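Local coordinates for putative lipoprotein (Bacteroides ovatus, PDB 3OQQ), which is of unknown function but is probably an extracellular lipoprotein, and binds calcium ions in the crystal, at residues A[204-215]-A[297-308]. Residues are numbered along the deposited sequence; the frame is centred on the assembly and turned at random.
Sequences YVDRITASLILK and PMLRAEVRLIGK
Met298 and Lys215 open a long antiparallel pairing of strands 298-307 and 205-215, inner neighbours in a sheet between strands 173-184 and 221-230; Met298 O takes an almost straight bond from Lys215 N (2.7 Å, 178°). Leu299 suits the face packed in the interior, where Ala301 and Val303, opposite Leu212 and Ala210, are small enough to lie against strand 253-263. Arg300 belongs to the other, more polar face: the bend at chi3 (-74°) lays its guanidinium beneath the aliphatic chain of Lys215, whose CG sits 4.0 Å above the plane. With an alanine in place of Arg300, Asp181 would probably lose its salt-bridge partner and the Lys215 methylenes the flat surface they lie on. Glu302 packs its CB on Ile213 CD1 (3.9 Å) and keeps its carboxylate on the polar face. Extended Arg304 gives NH1 to a water that also meets Thr209 OG1, itself hydrogen-bonded to Leu229 N, and NH2 to a salt bridge with Glu175. Branched, apolar Leu305 fills the buried face, CD2 3.7 Å from Ile208 CG1. At Ile306 a classic beta bulge shifts the register: Asp206 N meets Ile306 O almost head-on (2.7 Å), and Arg207 N comes in at a lone pair (3.2 Å).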
# COMPACT_ATOMS: atom_id res chain seq x y z
N TYR A 204 1.75 5.33 -20.32
CA TYR A 204 2.09 3.97 -19.95
C TYR A 204 0.88 3.09 -19.66
O TYR A 204 1.04 1.88 -19.51
CB TYR A 204 3.01 3.96 -18.71
CG TYR A 204 4.28 4.79 -18.81
CD1 TYR A 204 4.97 4.91 -20.01
CD2 TYR A 204 4.81 5.43 -17.69
CE1 TYR A 204 6.15 5.64 -20.10
CE2 TYR A 204 5.98 6.18 -17.77
CZ TYR A 204 6.65 6.27 -18.97
OH TYR A 204 7.81 6.99 -19.05
N VAL A 205 -0.31 3.69 -19.49
CA VAL A 205 -1.52 2.98 -19.09
C VAL A 205 -2.53 2.97 -20.22
O VAL A 205 -2.99 4.01 -20.65
CB VAL A 205 -2.12 3.61 -17.79
CG1 VAL A 205 -3.39 2.89 -17.38
CG2 VAL A 205 -1.09 3.61 -16.66
N ASP A 206 -2.90 1.77 -20.66
CA ASP A 206 -3.84 1.54 -21.76
C ASP A 206 -5.26 1.48 -21.22
O ASP A 206 -6.09 2.29 -21.63
CB ASP A 206 -3.46 0.23 -22.50
CG ASP A 206 -4.35 -0.19 -23.67
OD1 ASP A 206 -5.26 0.57 -24.04
OD2 ASP A 206 -4.13 -1.30 -24.20
N ARG A 207 -5.52 0.54 -20.29
CA ARG A 207 -6.84 0.28 -19.71
C ARG A 207 -6.86 0.40 -18.23
O ARG A 207 -5.88 0.06 -17.55
CB ARG A 207 -7.35 -1.15 -20.05
CG ARG A 207 -7.32 -1.59 -21.51
CD ARG A 207 -8.30 -0.79 -22.32
NE ARG A 207 -8.22 -1.07 -23.75
CZ ARG A 207 -9.21 -1.59 -24.47
NH1 ARG A 207 -10.36 -1.91 -23.89
NH2 ARG A 207 -9.06 -1.79 -25.77
N ILE A 208 -8.03 0.78 -17.72
CA ILE A 208 -8.33 0.85 -16.29
C ILE A 208 -9.52 -0.06 -16.00
O ILE A 208 -10.56 0.07 -16.66
CB ILE A 208 -8.64 2.30 -15.84
CG1 ILE A 208 -7.45 3.26 -16.03
CG2 ILE A 208 -9.20 2.36 -14.40
CD1 ILE A 208 -7.83 4.71 -16.04
N THR A 209 -9.41 -0.91 -14.96
CA THR A 209 -10.54 -1.66 -14.43
C THR A 209 -10.68 -1.17 -13.00
O THR A 209 -9.69 -1.17 -12.28
CB THR A 209 -10.39 -3.17 -14.59
OG1 THR A 209 -10.54 -3.48 -15.97
CG2 THR A 209 -11.44 -3.95 -13.77
N ALA A 210 -11.85 -0.65 -12.62
CA ALA A 210 -12.03 -0.13 -11.26
C ALA A 210 -13.26 -0.75 -10.65
O ALA A 210 -14.30 -0.77 -11.30
CB ALA A 210 -12.12 1.39 -11.28
N SER A 211 -13.14 -1.26 -9.40
CA SER A 211 -14.22 -1.92 -8.66
C SER A 211 -14.33 -1.46 -7.23
O SER A 211 -13.32 -1.18 -6.56
CB SER A 211 -14.02 -3.44 -8.63
OG SER A 211 -13.66 -3.99 -9.88
N LEU A 212 -15.57 -1.38 -6.77
CA LEU A 212 -15.95 -1.13 -5.37
C LEU A 212 -16.47 -2.45 -4.89
O LEU A 212 -17.30 -3.06 -5.58
CB LEU A 212 -17.00 -0.03 -5.26
CG LEU A 212 -16.45 1.38 -5.42
CD1 LEU A 212 -17.59 2.39 -5.58
CD2 LEU A 212 -15.50 1.73 -4.26
N ILE A 213 -15.93 -2.94 -3.79
CA ILE A 213 -16.19 -4.30 -3.29
C ILE A 213 -16.29 -4.31 -1.77
O ILE A 213 -15.62 -3.52 -1.12
CB ILE A 213 -14.99 -5.25 -3.74
CG1 ILE A 213 -14.80 -5.37 -5.26
CG2 ILE A 213 -15.04 -6.67 -3.12
CD1 ILE A 213 -13.39 -5.89 -5.62
N LEU A 214 -17.09 -5.25 -1.22
CA LEU A 214 -17.15 -5.55 0.22
C LEU A 214 -16.33 -6.82 0.41
O LEU A 214 -16.67 -7.87 -0.15
CB LEU A 214 -18.59 -5.68 0.75
CG LEU A 214 -19.41 -4.38 0.78
CD1 LEU A 214 -20.77 -4.62 1.48
CD2 LEU A 214 -18.64 -3.22 1.49
N LYS A 215 -15.18 -6.68 1.10
CA LYS A 215 -14.22 -7.75 1.29
C LYS A 215 -14.49 -8.55 2.59
O LYS A 215 -14.15 -8.11 3.68
CB LYS A 215 -12.79 -7.18 1.28
CG LYS A 215 -11.67 -8.19 1.53
CD LYS A 215 -10.53 -7.52 2.32
CE LYS A 215 -9.47 -8.49 2.78
NZ LYS A 215 -8.40 -7.79 3.56
N PRO A 297 -17.14 -7.07 6.83
CA PRO A 297 -16.43 -6.99 5.54
C PRO A 297 -15.89 -5.57 5.30
O PRO A 297 -16.52 -4.58 5.69
CB PRO A 297 -17.52 -7.36 4.51
CG PRO A 297 -18.53 -8.23 5.31
CD PRO A 297 -18.53 -7.55 6.67
N MSE A 298 -14.69 -5.47 4.72
CA MSE A 298 -14.06 -4.18 4.53
C MSE A 298 -14.47 -3.54 3.22
O MSE A 298 -14.59 -4.24 2.22
CB MSE A 298 -12.54 -4.31 4.58
CG MSE A 298 -12.03 -4.56 6.00
SE MSE A 298 -10.07 -4.60 6.06
CE MSE A 298 -9.92 -5.60 7.77
N LEU A 299 -14.69 -2.21 3.21
CA LEU A 299 -14.95 -1.49 1.95
C LEU A 299 -13.64 -1.50 1.15
O LEU A 299 -12.60 -1.07 1.66
CB LEU A 299 -15.48 -0.05 2.19
CG LEU A 299 -15.56 0.90 0.95
CD1 LEU A 299 -16.50 0.33 -0.15
CD2 LEU A 299 -16.08 2.27 1.36
N ARG A 300 -13.68 -2.07 -0.07
CA ARG A 300 -12.50 -2.24 -0.90
C ARG A 300 -12.60 -1.52 -2.22
O ARG A 300 -13.60 -1.67 -2.93
CB ARG A 300 -12.24 -3.77 -1.15
CG ARG A 300 -11.34 -4.09 -2.38
CD ARG A 300 -10.94 -5.56 -2.44
NE ARG A 300 -9.91 -5.86 -1.43
CZ ARG A 300 -9.17 -6.96 -1.40
NH1 ARG A 300 -9.34 -7.91 -2.32
NH2 ARG A 300 -8.25 -7.13 -0.47
N ALA A 301 -11.55 -0.74 -2.57
CA ALA A 301 -11.37 -0.19 -3.91
C ALA A 301 -10.34 -1.09 -4.60
O ALA A 301 -9.30 -1.41 -4.01
CB ALA A 301 -10.92 1.27 -3.89
N GLU A 302 -10.66 -1.57 -5.81
CA GLU A 302 -9.74 -2.44 -6.54
C GLU A 302 -9.48 -1.85 -7.92
O GLU A 302 -10.43 -1.54 -8.64
CB GLU A 302 -10.25 -3.88 -6.63
CG GLU A 302 -9.25 -4.81 -7.30
CD GLU A 302 -9.75 -6.22 -7.54
OE1 GLU A 302 -9.66 -7.05 -6.62
OE2 GLU A 302 -10.27 -6.48 -8.65
N VAL A 303 -8.20 -1.65 -8.26
CA VAL A 303 -7.81 -1.02 -9.52
C VAL A 303 -6.81 -1.89 -10.25
O VAL A 303 -5.76 -2.25 -9.71
CB VAL A 303 -7.23 0.40 -9.32
CG1 VAL A 303 -6.90 1.06 -10.67
CG2 VAL A 303 -8.17 1.29 -8.51
N ARG A 304 -7.15 -2.23 -11.49
CA ARG A 304 -6.27 -2.95 -12.39
C ARG A 304 -5.88 -1.98 -13.50
O ARG A 304 -6.75 -1.43 -14.18
CB ARG A 304 -6.96 -4.20 -12.95
CG ARG A 304 -6.06 -5.08 -13.80
CD ARG A 304 -6.86 -6.23 -14.33
NE ARG A 304 -6.12 -7.02 -15.32
CZ ARG A 304 -6.67 -7.56 -16.39
NH1 ARG A 304 -7.96 -7.39 -16.64
NH2 ARG A 304 -5.94 -8.28 -17.24
N LEU A 305 -4.58 -1.70 -13.64
CA LEU A 305 -4.08 -0.82 -14.70
C LEU A 305 -3.26 -1.66 -15.66
O LEU A 305 -2.29 -2.27 -15.23
CB LEU A 305 -3.24 0.35 -14.15
CG LEU A 305 -3.87 1.18 -13.03
CD1 LEU A 305 -2.84 2.03 -12.41
CD2 LEU A 305 -4.99 2.07 -13.54
N ILE A 306 -3.69 -1.73 -16.94
CA ILE A 306 -3.04 -2.55 -17.96
C ILE A 306 -2.16 -1.63 -18.79
O ILE A 306 -2.66 -0.64 -19.37
CB ILE A 306 -4.06 -3.36 -18.81
CG1 ILE A 306 -4.92 -4.27 -17.90
CG2 ILE A 306 -3.36 -4.23 -19.87
CD1 ILE A 306 -6.38 -3.83 -17.76
N GLY A 307 -0.87 -1.93 -18.79
CA GLY A 307 0.12 -1.14 -19.51
C GLY A 307 -0.04 -1.21 -21.02
O GLY A 307 -0.50 -2.21 -21.56
N LYS A 308 0.35 -0.11 -21.71
CA LYS A 308 0.33 0.01 -23.17
C LYS A 308 1.22 -1.06 -23.78
O LYS A 308 2.33 -1.32 -23.30
CB LYS A 308 0.83 1.40 -23.62
CG LYS A 308 -0.19 2.51 -23.55
CD LYS A 308 -0.77 2.84 -24.92
CE LYS A 308 -1.45 4.19 -24.93
NZ LYS A 308 -2.66 4.23 -24.06
O HOH W 1 -3.05 6.20 -22.29
O HOH W 2 -2.44 -3.09 -23.36
O HOH W 3 -10.29 -6.25 -15.91
O HOH W 4 -11.13 -3.78 -10.34